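Local coordinates for protein luciferase-like monooxygenase (Streptomyces bottropensis, PDB 4US5) that probably acts as a flavin-utilising monooxygenase of the bacterial luciferase family, incorporating oxygen from molecular oxygen into a substrate, at residues 28-33 and 317-322; 39-44 and 307-312; 82-87 and 118-123; 171-176 and 193-198. All blocks are in the same frame, centred on the assembly; numbering follows the deposited sequence. Where two conformers were deposited one is given.

Contact 1. Residues 28-33 and 317-322; sequences SIELAR and HDQRDR
Leu-31 lays its CD2 methyl over one face of the Arg-322 guanidinium, close to the middle of the group, with CD2 3.6 Å from CZ of Arg-322. The two side chains meet at about a right angle. Arg-322 runs out extended from CG to NE, and this stretch carries the flat group away from its own helix to the place where the methyl lies. The nitrogens at its rim are used by other partners: NH2 forms a salt bridge with Glu-11, and NE donates to Ser-314 OG. Leu-31 thus shields a face of a buried charge whose edge is held by polar groups, close to a bound sodium ion.

Helices 21-38 and 319-332, the first and last of the TIM-barrel fold of this family, pack here on the outside of the barrel, beside strand 42-45, whose Phe-43 also touches Leu-31. Closer to solvent, the amide of Gln-319 reaches Glu-30. Gln-319 NE2 donates to Glu-30 OE1 over 3.0 Å in a nearly straight bond (170°). The acceptor lies in the amide plane, whereas the donor approaches from above the carboxylate plane. Glu-30 gets there with CG trans to its backbone N (chi1 -168°) and an extended chain, while Gln-319 bends at chi2. An alanine in place of Glu-30 would take away this acceptor and is likely to leave the Gln-319 amide freer to turn, its weak bond to His-27 O remaining. Asp-318 N-caps helix 319-332, OD1 accepting from Arg-320 N, and Arg-320 NE and NH2 grip the same carboxylate side-on in a salt bridge.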
loop_
_atom_site.group_PDB
_atom_site.type_symbol
_atom_site.label_atom_id
_atom_site.label_comp_id
_atom_site.label_asym_id
_atom_site.label_seq_id
_atom_site.Cartn_x
_atom_site.Cartn_y
_atom_site.Cartn_z
ATOM N N SER B 28 4.594 2.174 15.596
ATOM C CA SER B 28 3.549 1.190 15.208
ATOM C C SER B 28 4.144 -0.120 14.947
ATOM O O SER B 28 3.653 -1.170 15.393
ATOM C CB SER B 28 2.792 1.650 13.947
ATOM O OG SER B 28 2.049 2.812 14.213
ATOM N N ILE B 29 5.257 -0.107 14.236
ATOM C CA ILE B 29 5.975 -1.346 13.961
ATOM C C ILE B 29 6.484 -2.037 15.229
ATOM O O ILE B 29 6.324 -3.256 15.394
ATOM C CB ILE B 29 7.157 -1.054 12.997
ATOM C CG1 ILE B 29 6.607 -0.573 11.662
ATOM C CG2 ILE B 29 8.028 -2.279 12.805
ATOM C CD1 ILE B 29 7.645 0.068 10.743
ATOM N N GLU B 30 7.055 -1.249 16.136
ATOM C CA GLU B 30 7.518 -1.750 17.405
ATOM C C GLU B 30 6.381 -2.372 18.232
ATOM O O GLU B 30 6.510 -3.489 18.793
ATOM C CB GLU B 30 8.139 -0.631 18.234
ATOM C CG GLU B 30 8.891 -1.187 19.435
ATOM C CD GLU B 30 9.644 -0.142 20.248
ATOM O OE1 GLU B 30 9.417 1.090 20.050
ATOM O OE2 GLU B 30 10.453 -0.586 21.127
ATOM N N LEU B 31 5.251 -1.708 18.243
ATOM C CA LEU B 31 4.083 -2.232 18.963
ATOM C C LEU B 31 3.580 -3.508 18.329
ATOM O O LEU B 31 3.225 -4.465 19.030
ATOM C CB LEU B 31 2.988 -1.190 19.062
ATOM C CG LEU B 31 1.707 -1.633 19.742
ATOM C CD1 LEU B 31 1.955 -2.068 21.176
ATOM C CD2 LEU B 31 0.673 -0.508 19.684
ATOM N N ALA B 32 3.556 -3.568 17.001
ATOM C CA ALA B 32 3.122 -4.769 16.316
ATOM C C ALA B 32 4.038 -5.983 16.593
ATOM O O ALA B 32 3.560 -7.069 16.785
ATOM C CB ALA B 32 3.040 -4.528 14.826
ATOM N N ARG B 33 5.347 -5.760 16.595
ATOM C CA ARG B 33 6.297 -6.826 16.937
ATOM C C ARG B 33 6.055 -7.327 18.374
ATOM O O ARG B 33 5.997 -8.536 18.626
ATOM C CB ARG B 33 7.725 -6.330 16.799
ATOM C CG ARG B 33 8.208 -6.113 15.373
ATOM C CD ARG B 33 9.683 -5.705 15.509
ATOM N NE ARG B 33 10.330 -5.272 14.290
ATOM C CZ ARG B 33 10.812 -4.054 14.096
ATOM N NH1 ARG B 33 10.678 -3.116 15.031
ATOM N NH2 ARG B 33 11.407 -3.771 12.949
ATOM N N HIS B 317 1.051 9.243 25.255
ATOM C CA HIS B 317 2.073 10.140 24.720
ATOM C C HIS B 317 3.411 9.412 24.524
ATOM O O HIS B 317 4.075 9.575 23.498
ATOM C CB HIS B 317 2.278 11.331 25.647
ATOM C CG HIS B 317 3.410 12.216 25.238
ATOM N ND1 HIS B 317 4.672 12.086 25.760
ATOM C CD2 HIS B 317 3.481 13.211 24.315
ATOM C CE1 HIS B 317 5.480 12.960 25.183
ATOM N NE2 HIS B 317 4.778 13.668 24.313
ATOM N N ASP B 318 3.831 8.655 25.533
ATOM C CA ASP B 318 5.170 8.095 25.589
ATOM C C ASP B 318 5.173 6.645 25.236
ATOM O O ASP B 318 4.543 5.856 25.888
ATOM C CB ASP B 318 5.754 8.330 27.011
ATOM C CG ASP B 318 7.277 8.086 27.098
ATOM O OD1 ASP B 318 7.828 7.092 26.568
ATOM O OD2 ASP B 318 7.937 8.970 27.677
ATOM N N GLN B 319 5.937 6.291 24.199
ATOM C CA GLN B 319 6.055 4.920 23.761
ATOM C C GLN B 319 6.378 3.940 24.882
ATOM O O GLN B 319 5.898 2.811 24.864
ATOM C CB GLN B 319 7.076 4.831 22.629
ATOM C CG GLN B 319 7.336 3.446 22.084
ATOM C CD GLN B 319 6.245 2.901 21.180
ATOM O OE1 GLN B 319 5.107 3.322 21.238
ATOM N NE2 GLN B 319 6.591 1.886 20.407
ATOM N N ARG B 320 7.202 4.346 25.852
ATOM C CA ARG B 320 7.565 3.428 26.932
ATOM C C ARG B 320 6.344 3.126 27.818
ATOM O O ARG B 320 6.149 1.987 28.261
ATOM C CB ARG B 320 8.696 4.014 27.808
ATOM C CG ARG B 320 10.010 4.282 27.062
ATOM C CD ARG B 320 10.936 5.271 27.752
ATOM N NE ARG B 320 10.475 6.648 27.625
ATOM C CZ ARG B 320 11.135 7.733 28.054
ATOM N NH1 ARG B 320 12.319 7.611 28.637
ATOM N NH2 ARG B 320 10.607 8.930 27.896
ATOM N N ASP B 321 5.543 4.138 28.077
ATOM C CA ASP B 321 4.287 3.960 28.794
ATOM C C ASP B 321 3.314 3.087 27.969
ATOM O O ASP B 321 2.557 2.279 28.511
ATOM C CB ASP B 321 3.635 5.313 29.096
ATOM C CG ASP B 321 4.385 6.107 30.159
ATOM O OD1 ASP B 321 5.197 5.487 30.898
ATOM O OD2 ASP B 321 4.146 7.323 30.232
ATOM N N ARG B 322 3.295 3.306 26.671
ATOM C CA ARG B 322 2.377 2.602 25.819
ATOM C C ARG B 322 2.682 1.114 25.743
ATOM O O ARG B 322 1.801 0.283 25.881
ATOM C CB ARG B 322 2.405 3.205 24.431
ATOM C CG ARG B 322 1.299 2.678 23.543
ATOM C CD ARG B 322 1.524 3.049 22.086
ATOM N NE ARG B 322 0.270 2.956 21.365
ATOM C CZ ARG B 322 0.166 3.057 20.035
ATOM N NH1 ARG B 322 1.233 3.244 19.286
ATOM N NH2 ARG B 322 -1.030 2.987 19.478
#

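Contact 2. Residues 39-44 and 307-312; sequences GYERFW and AEELGV
Strands 42-45 and 309-313 run parallel on the two flanks of strand 6-11 in the barrel sheet, and with that strand between them their backbones stay apart, the CA atoms of Glu-41 and Glu-309 being 8.1 Å from each other. Side chains close the distance. Arg-42 grips Glu-309 side-on with two nitrogens: NE donates to OE1 of Glu-309 at 2.9 Å, and NH2 of Arg-42 donates to its OE2 at 2.7 Å. Both bonds are close to straight, each meets the syn side of its oxygen, and the guanidinium and carboxylate planes are only 18° apart. The chi1 of Arg-42 (70°) sets CG between the backbone N and the carbonyl carbon, and a bend at chi3 brings NE and NH2 up to the carboxylate. Ser-8 of the intervening strand also bonds to Glu-309 OE1, while CB of Glu-41 rests 3.7 Å from the same oxygen of Glu-309. A leucine in place of Arg-42 would remove the guanidinium and would probably leave the buried Glu-309 carboxylate without its counter-charge. NH1 of Arg-42 pairs with Asp-106 and with the sulfonate of a bound buffer molecule, so the arginine links acids within the barrel and is consistent with a pocket able to receive an anion.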
loop_
_atom_site.group_PDB
_atom_site.type_symbol
_atom_site.label_atom_id
_atom_site.label_comp_id
_atom_site.label_asym_id
_atom_site.label_seq_id
_atom_site.Cartn_x
_atom_site.Cartn_y
_atom_site.Cartn_z
ATOM N N GLY B 39 1.187 -12.579 21.915
ATOM C CA GLY B 39 0.031 -13.405 21.609
ATOM C C GLY B 39 -1.256 -12.666 21.336
ATOM O O GLY B 39 -2.333 -13.227 21.451
ATOM N N TYR B 40 -1.167 -11.384 20.965
ATOM C CA TYR B 40 -2.366 -10.700 20.451
ATOM C C TYR B 40 -2.844 -11.374 19.161
ATOM O O TYR B 40 -2.038 -11.906 18.380
ATOM C CB TYR B 40 -2.083 -9.190 20.263
ATOM C CG TYR B 40 -2.028 -8.388 21.554
ATOM C CD1 TYR B 40 -0.955 -8.461 22.405
ATOM C CD2 TYR B 40 -3.044 -7.480 21.869
ATOM C CE1 TYR B 40 -0.914 -7.707 23.581
ATOM C CE2 TYR B 40 -3.026 -6.722 23.027
ATOM C CZ TYR B 40 -1.973 -6.838 23.888
ATOM O OH TYR B 40 -1.925 -6.114 25.037
ATOM N N GLU B 41 -4.143 -11.351 18.922
ATOM C CA GLU B 41 -4.751 -12.044 17.781
ATOM C C GLU B 41 -4.531 -11.347 16.446
ATOM O O GLU B 41 -4.190 -11.998 15.457
ATOM C CB GLU B 41 -6.267 -12.221 17.952
ATOM C CG GLU B 41 -6.670 -12.960 19.184
ATOM C CD GLU B 41 -6.180 -14.388 19.228
ATOM O OE1 GLU B 41 -6.142 -15.050 18.139
ATOM O OE2 GLU B 41 -5.763 -14.791 20.342
ATOM N N ARG B 42 -4.783 -10.028 16.415
ATOM C CA ARG B 42 -4.671 -9.224 15.188
ATOM C C ARG B 42 -4.204 -7.815 15.508
ATOM O O ARG B 42 -4.364 -7.324 16.630
ATOM C CB ARG B 42 -5.972 -9.187 14.381
ATOM C CG ARG B 42 -7.132 -8.396 15.004
ATOM C CD ARG B 42 -8.480 -8.784 14.415
ATOM N NE ARG B 42 -8.945 -10.099 14.878
ATOM C CZ ARG B 42 -9.261 -11.130 14.084
ATOM N NH1 ARG B 42 -9.111 -11.070 12.761
ATOM N NH2 ARG B 42 -9.718 -12.250 14.622
ATOM N N PHE B 43 -3.648 -7.170 14.500
ATOM C CA PHE B 43 -3.148 -5.813 14.603
ATOM C C PHE B 43 -3.800 -5.060 13.447
ATOM O O PHE B 43 -3.528 -5.353 12.274
ATOM C CB PHE B 43 -1.635 -5.809 14.458
ATOM C CG PHE B 43 -0.997 -4.454 14.741
ATOM C CD1 PHE B 43 -0.971 -3.462 13.767
ATOM C CD2 PHE B 43 -0.463 -4.176 15.973
ATOM C CE1 PHE B 43 -0.413 -2.242 14.029
ATOM C CE2 PHE B 43 0.114 -2.961 16.232
ATOM C CZ PHE B 43 0.146 -1.994 15.253
ATOM N N TRP B 44 -4.675 -4.120 13.771
ATOM C CA TRP B 44 -5.331 -3.342 12.761
ATOM C C TRP B 44 -4.785 -1.940 12.695
ATOM O O TRP B 44 -4.473 -1.337 13.724
ATOM C CB TRP B 44 -6.827 -3.281 13.059
ATOM C CG TRP B 44 -7.585 -4.486 12.692
ATOM C CD1 TRP B 44 -7.115 -5.612 12.078
ATOM C CD2 TRP B 44 -8.960 -4.721 12.960
ATOM N NE1 TRP B 44 -8.126 -6.510 11.905
ATOM C CE2 TRP B 44 -9.285 -5.985 12.414
ATOM C CE3 TRP B 44 -9.969 -3.969 13.573
ATOM C CZ2 TRP B 44 -10.542 -6.551 12.526
ATOM C CZ3 TRP B 44 -11.241 -4.529 13.665
ATOM C CH2 TRP B 44 -11.523 -5.784 13.117
ATOM N N ALA B 307 -18.392 -10.281 23.172
ATOM C CA ALA B 307 -17.163 -10.020 22.423
ATOM C C ALA B 307 -16.174 -11.188 22.608
ATOM O O ALA B 307 -15.950 -11.632 23.716
ATOM C CB ALA B 307 -16.536 -8.724 22.874
ATOM N N GLU B 308 -15.634 -11.670 21.498
ATOM C CA GLU B 308 -14.615 -12.704 21.475
ATOM C C GLU B 308 -13.202 -12.120 21.706
ATOM O O GLU B 308 -12.301 -12.796 22.230
ATOM C CB GLU B 308 -14.640 -13.388 20.101
ATOM C CG GLU B 308 -15.980 -14.019 19.731
ATOM C CD GLU B 308 -15.992 -14.584 18.319
ATOM O OE1 GLU B 308 -15.019 -14.360 17.567
ATOM O OE2 GLU B 308 -16.975 -15.259 17.959
ATOM N N GLU B 309 -13.032 -10.862 21.294
ATOM C CA GLU B 309 -11.753 -10.169 21.390
ATOM C C GLU B 309 -12.010 -8.739 21.704
ATOM O O GLU B 309 -13.063 -8.185 21.363
ATOM C CB GLU B 309 -10.935 -10.141 20.062
ATOM C CG GLU B 309 -10.788 -11.428 19.370
ATOM C CD GLU B 309 -10.137 -11.302 18.008
ATOM O OE1 GLU B 309 -9.411 -10.304 17.685
ATOM O OE2 GLU B 309 -10.333 -12.267 17.264
ATOM N N LEU B 310 -11.002 -8.112 22.294
ATOM C CA LEU B 310 -10.998 -6.696 22.523
ATOM C C LEU B 310 -9.963 -6.129 21.589
ATOM O O LEU B 310 -8.787 -6.545 21.650
ATOM C CB LEU B 310 -10.636 -6.371 23.961
ATOM C CG LEU B 310 -11.557 -6.987 25.020
ATOM C CD1 LEU B 310 -11.008 -6.827 26.407
ATOM C CD2 LEU B 310 -12.947 -6.393 24.897
ATOM N N GLY B 311 -10.383 -5.174 20.771
ATOM C CA GLY B 311 -9.468 -4.372 19.937
ATOM C C GLY B 311 -8.974 -3.139 20.714
ATOM O O GLY B 311 -9.716 -2.186 20.963
ATOM N N VAL B 312 -7.738 -3.187 21.155
ATOM C CA VAL B 312 -7.255 -2.248 22.155
ATOM C C VAL B 312 -6.576 -1.081 21.514
ATOM O O VAL B 312 -5.482 -1.216 20.891
ATOM C CB VAL B 312 -6.300 -2.906 23.160
ATOM C CG1 VAL B 312 -5.781 -1.905 24.179
ATOM C CG2 VAL B 312 -6.992 -4.092 23.867
#

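Contact 3. Residues 82-87 and 118-123; sequences LSLYSP and PVFAAL
With chi1 at -56°, Leu-84 holds its CG trans to the carbonyl carbon, and the extended chi2 then sets its two methyls against different residues of helix 117-124. Phe-120, its ring carbon CG opposite the backbone N (chi1 179°), leans over to meet one of them: Leu-84 CD2 lies 3.5 Å from CD2 of Phe-120 and almost as near to CE2, the approach to the ring being oblique. The other methyl, CD1 of Leu-84, touches CD1 of Leu-123 at 3.7 Å. Leu-84 is therefore fitted against residues one turn apart on the same helix. Behind it, CB of Leu-84 sits over the face of the Tyr-85 ring. A water ties the backbones together beside this apolar patch, giving a hydrogen to each of two acceptors, Leu-84 O at 3.0 Å and Leu-123 O at 2.6 Å. The contact joins the loop that leaves strand 74-81, with its short 3-10 turn, to helix 117-124. Helix 134-147 meets Leu-82 and Ser-83. Ser-86 N-caps helix 87-100, which follows, and its OG also bonds to Ala-122 O of the second subunit, which places the contact at the dimer interface.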
loop_
_atom_site.group_PDB
_atom_site.type_symbol
_atom_site.label_atom_id
_atom_site.label_comp_id
_atom_site.label_asym_id
_atom_site.label_seq_id
_atom_site.Cartn_x
_atom_site.Cartn_y
_atom_site.Cartn_z
ATOM N N LEU B 82 -14.129 2.748 2.725
ATOM C CA LEU B 82 -14.481 2.201 1.430
ATOM C C LEU B 82 -15.316 3.174 0.590
ATOM O O LEU B 82 -15.270 3.112 -0.637
ATOM C CB LEU B 82 -15.220 0.880 1.601
ATOM C CG LEU B 82 -15.652 0.158 0.342
ATOM C CD1 LEU B 82 -14.503 -0.167 -0.580
ATOM C CD2 LEU B 82 -16.404 -1.131 0.729
ATOM N N SER B 83 -16.017 4.098 1.244
ATOM C CA SER B 83 -16.812 5.076 0.507
ATOM C C SER B 83 -15.971 5.970 -0.354
ATOM O O SER B 83 -16.493 6.626 -1.232
ATOM C CB SER B 83 -17.626 5.954 1.440
ATOM O OG SER B 83 -18.575 5.187 2.145
ATOM N N LEU B 84 -14.657 6.017 -0.080
ATOM C CA LEU B 84 -13.765 6.899 -0.800
ATOM C C LEU B 84 -13.143 6.265 -2.030
ATOM O O LEU B 84 -12.481 6.954 -2.790
ATOM C CB LEU B 84 -12.610 7.366 0.119
ATOM C CG LEU B 84 -12.954 8.050 1.407
ATOM C CD1 LEU B 84 -11.653 8.330 2.183
ATOM C CD2 LEU B 84 -13.712 9.340 1.140
ATOM N N TYR B 85 -13.283 4.947 -2.178
ATOM C CA TYR B 85 -12.519 4.202 -3.136
ATOM C C TYR B 85 -13.370 3.309 -4.025
ATOM O O TYR B 85 -14.413 2.857 -3.627
ATOM C CB TYR B 85 -11.519 3.307 -2.395
ATOM C CG TYR B 85 -10.645 4.074 -1.425
ATOM C CD1 TYR B 85 -9.772 5.056 -1.888
ATOM C CD2 TYR B 85 -10.770 3.898 -0.066
ATOM C CE1 TYR B 85 -9.023 5.805 -1.020
ATOM C CE2 TYR B 85 -9.975 4.602 0.825
ATOM C CZ TYR B 85 -9.101 5.559 0.338
ATOM O OH TYR B 85 -8.302 6.232 1.219
ATOM N N SER B 86 -12.841 2.993 -5.199
ATOM C CA SER B 86 -13.384 1.900 -6.001
ATOM C C SER B 86 -13.267 0.603 -5.230
ATOM O O SER B 86 -12.195 0.269 -4.775
ATOM C CB SER B 86 -12.592 1.785 -7.303
ATOM O OG SER B 86 -12.823 0.543 -7.921
ATOM N N PRO B 87 -14.377 -0.165 -5.109
ATOM C CA PRO B 87 -14.257 -1.473 -4.492
ATOM C C PRO B 87 -13.299 -2.431 -5.208
ATOM O O PRO B 87 -12.702 -3.267 -4.565
ATOM C CB PRO B 87 -15.695 -1.999 -4.497
ATOM C CG PRO B 87 -16.525 -0.754 -4.467
ATOM C CD PRO B 87 -15.793 0.204 -5.342
ATOM N N PRO B 118 -14.323 18.999 2.797
ATOM C CA PRO B 118 -13.423 19.327 1.695
ATOM C C PRO B 118 -12.423 18.199 1.393
ATOM O O PRO B 118 -12.040 17.979 0.230
ATOM C CB PRO B 118 -12.701 20.583 2.190
ATOM C CG PRO B 118 -13.556 21.122 3.295
ATOM C CD PRO B 118 -14.191 19.932 3.926
ATOM N N VAL B 119 -11.986 17.511 2.443
ATOM C CA VAL B 119 -11.054 16.414 2.294
ATOM C C VAL B 119 -11.738 15.256 1.597
ATOM O O VAL B 119 -11.202 14.696 0.656
ATOM C CB VAL B 119 -10.484 15.985 3.658
ATOM C CG1 VAL B 119 -9.605 14.757 3.511
ATOM C CG2 VAL B 119 -9.701 17.115 4.252
ATOM N N PHE B 120 -12.934 14.905 2.070
ATOM C CA PHE B 120 -13.751 13.873 1.451
ATOM C C PHE B 120 -13.925 14.161 -0.038
ATOM O O PHE B 120 -13.793 13.270 -0.873
ATOM C CB PHE B 120 -15.124 13.780 2.165
ATOM C CG PHE B 120 -16.065 12.730 1.579
ATOM C CD1 PHE B 120 -16.778 12.980 0.395
ATOM C CD2 PHE B 120 -16.248 11.495 2.210
ATOM C CE1 PHE B 120 -17.619 12.028 -0.146
ATOM C CE2 PHE B 120 -17.115 10.540 1.676
ATOM C CZ PHE B 120 -17.792 10.810 0.489
ATOM N N ALA B 121 -14.276 15.405 -0.372
ATOM C CA ALA B 121 -14.527 15.769 -1.767
ATOM C C ALA B 121 -13.261 15.575 -2.617
ATOM O O ALA B 121 -13.325 15.037 -3.715
ATOM C CB ALA B 121 -15.004 17.224 -1.842
ATOM N N ALA B 122 -12.107 15.993 -2.078
ATOM C CA ALA B 122 -10.811 15.810 -2.752
ATOM C C ALA B 122 -10.416 14.308 -2.915
ATOM O O ALA B 122 -9.822 13.925 -3.917
ATOM C CB ALA B 122 -9.729 16.566 -2.001
ATOM N N LEU B 123 -10.742 13.482 -1.919
ATOM C CA LEU B 123 -10.399 12.052 -2.005
ATOM C C LEU B 123 -11.295 11.379 -3.020
ATOM O O LEU B 123 -10.842 10.504 -3.777
ATOM C CB LEU B 123 -10.521 11.379 -0.648
ATOM C CG LEU B 123 -9.434 11.807 0.354
ATOM C CD1 LEU B 123 -9.856 11.535 1.783
ATOM C CD2 LEU B 123 -8.109 11.105 0.027
HETATM O O HOH W 1 -9.742 8.235 -3.159
#

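Contact 4. Residues 171-176 and 193-198; sequences LGASVS and FITPQF
Thr-195 OG1 donates to the backbone O of Ala-173 at 2.8 Å, the one hydrogen bond between these two turns. The hydroxyl approaches at a C=O...O angle of 133° and is tilted 23° from the carbonyl plane. Its position follows from chi1 of -51°, which sets OG1 trans to the carbonyl carbon of Thr-195 and leaves CG2 to flank the same acceptor, 3.5 Å from Ala-173 O. The methyl of Ala-173 touches the same segment twice: CB lies 3.5 Å from OG1 of Thr-195 and 3.8 Å from CG2 of Ile-194. Further along, Val-175 turns CG2 to CB of Phe-198 at 4.1 Å, the two side chains crossing at about a right angle. Segment 171-176 runs from the end of strand 167-172 into helix 175-184, which Ser-174 N-caps, and 193-198 links the neighbouring parallel strand 188-191 to helix 199-209. These are successive beta-alpha loops, which in a TIM barrel lie side by side at the C-terminal ends of the strands. The chemistry is modest, with one neutral hydrogen bond and a few methyl contacts at the surface, so the turns are joined without any charge pairing across them.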
loop_
_atom_site.group_PDB
_atom_site.type_symbol
_atom_site.label_atom_id
_atom_site.label_comp_id
_atom_site.label_asym_id
_atom_site.label_seq_id
_atom_site.Cartn_x
_atom_site.Cartn_y
_atom_site.Cartn_z
ATOM N N LEU B 171 -16.459 -2.431 10.636
ATOM C CA LEU B 171 -16.270 -1.642 11.840
ATOM C C LEU B 171 -17.396 -0.662 11.915
ATOM O O LEU B 171 -17.719 0.008 10.922
ATOM C CB LEU B 171 -14.948 -0.867 11.802
ATOM C CG LEU B 171 -13.699 -1.681 12.139
ATOM C CD1 LEU B 171 -13.366 -2.708 11.034
ATOM C CD2 LEU B 171 -12.546 -0.740 12.357
ATOM N N GLY B 172 -17.981 -0.541 13.094
ATOM C CA GLY B 172 -19.053 0.470 13.286
ATOM C C GLY B 172 -19.042 1.125 14.642
ATOM O O GLY B 172 -18.359 0.661 15.595
ATOM N N ALA B 173 -19.833 2.186 14.761
ATOM C CA ALA B 173 -20.002 2.900 16.005
ATOM C C ALA B 173 -21.453 3.393 16.109
ATOM O O ALA B 173 -21.702 4.504 16.567
ATOM C CB ALA B 173 -19.061 4.061 16.044
ATOM N N SER B 174 -22.366 2.529 15.697
ATOM C CA SER B 174 -23.796 2.841 15.621
ATOM C C SER B 174 -24.601 1.560 15.618
ATOM O O SER B 174 -24.134 0.512 15.182
ATOM C CB SER B 174 -24.109 3.648 14.363
ATOM O OG SER B 174 -23.990 2.875 13.175
ATOM N N VAL B 175 -25.847 1.654 16.084
ATOM C CA VAL B 175 -26.761 0.511 16.015
ATOM C C VAL B 175 -27.051 0.137 14.568
ATOM O O VAL B 175 -27.118 -1.044 14.221
ATOM C CB VAL B 175 -28.083 0.788 16.775
ATOM C CG1 VAL B 175 -29.049 -0.399 16.645
ATOM C CG2 VAL B 175 -27.794 1.036 18.230
ATOM N N SER B 176 -27.146 1.138 13.706
ATOM C CA SER B 176 -27.379 0.901 12.296
ATOM C C SER B 176 -26.284 0.027 11.651
ATOM O O SER B 176 -26.568 -0.882 10.865
ATOM C CB SER B 176 -27.518 2.284 11.620
ATOM O OG SER B 176 -26.598 2.546 10.594
ATOM N N PHE B 193 -15.399 3.119 22.352
ATOM C CA PHE B 193 -14.757 4.346 22.757
ATOM C C PHE B 193 -15.266 5.536 21.962
ATOM O O PHE B 193 -15.028 6.678 22.337
ATOM C CB PHE B 193 -13.225 4.234 22.630
ATOM C CG PHE B 193 -12.722 4.104 21.211
ATOM C CD1 PHE B 193 -12.722 2.883 20.567
ATOM C CD2 PHE B 193 -12.187 5.195 20.542
ATOM C CE1 PHE B 193 -12.243 2.756 19.285
ATOM C CE2 PHE B 193 -11.717 5.075 19.256
ATOM C CZ PHE B 193 -11.725 3.847 18.627
ATOM N N ILE B 194 -15.928 5.265 20.847
ATOM C CA ILE B 194 -16.512 6.327 20.004
ATOM C C ILE B 194 -17.970 6.595 20.400
ATOM O O ILE B 194 -18.367 7.751 20.584
ATOM C CB ILE B 194 -16.461 5.958 18.519
ATOM C CG1 ILE B 194 -14.993 5.800 18.093
ATOM C CG2 ILE B 194 -17.204 7.012 17.652
ATOM C CD1 ILE B 194 -14.767 5.619 16.609
ATOM N N THR B 195 -18.757 5.536 20.552
ATOM C CA THR B 195 -20.180 5.651 20.858
ATOM C C THR B 195 -20.577 4.765 22.051
ATOM O O THR B 195 -21.274 3.758 21.896
ATOM C CB THR B 195 -20.987 5.321 19.593
ATOM O OG1 THR B 195 -20.481 6.098 18.508
ATOM C CG2 THR B 195 -22.485 5.644 19.754
ATOM N N PRO B 196 -20.119 5.129 23.248
ATOM C CA PRO B 196 -20.342 4.301 24.418
ATOM C C PRO B 196 -21.811 4.313 24.872
ATOM O O PRO B 196 -22.215 3.420 25.600
ATOM C CB PRO B 196 -19.457 4.941 25.486
ATOM C CG PRO B 196 -19.278 6.347 25.026
ATOM C CD PRO B 196 -19.269 6.280 23.533
ATOM N N GLN B 197 -22.598 5.271 24.400
ATOM C CA GLN B 197 -24.033 5.286 24.760
ATOM C C GLN B 197 -24.817 4.100 24.176
ATOM O O GLN B 197 -25.834 3.732 24.723
ATOM C CB GLN B 197 -24.685 6.625 24.363
ATOM C CG GLN B 197 -24.717 6.894 22.871
ATOM C CD GLN B 197 -23.552 7.759 22.398
ATOM O OE1 GLN B 197 -22.378 7.592 22.836
ATOM N NE2 GLN B 197 -23.860 8.687 21.498
ATOM N N PHE B 198 -24.339 3.479 23.098
ATOM C CA PHE B 198 -25.083 2.413 22.434
ATOM C C PHE B 198 -24.387 1.057 22.356
ATOM O O PHE B 198 -24.840 0.167 21.656
ATOM C CB PHE B 198 -25.461 2.875 21.022
ATOM C CG PHE B 198 -26.364 4.098 21.003
ATOM C CD1 PHE B 198 -27.589 4.068 21.640
ATOM C CD2 PHE B 198 -26.022 5.226 20.283
ATOM C CE1 PHE B 198 -28.433 5.168 21.618
ATOM C CE2 PHE B 198 -26.867 6.334 20.243
ATOM C CZ PHE B 198 -28.076 6.299 20.919
#

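From the N terminus, helix 21-38 supplies the first half of contact 1 and strand 42-45 that of contact 2; their partners are helix 319-332 and strand 309-313, respectively, near the C terminus. Contact 1 closes the widest loop, with contact 2 nested inside it, and together they join the beginning and end of the barrel. They touch where Phe-43 packs on Ala-32. Contacts 3 and 4 close short loops in series, both inside contact 2: contact 3 ties the loop after strand 74-81 to helix 117-124, and contact 4 joins the turns after two adjacent strands. Trp-44 meets Leu-171, linking contacts 2 and 4, whereas contacts 1 and 3 stay about 17 Å apart at their nearest atoms.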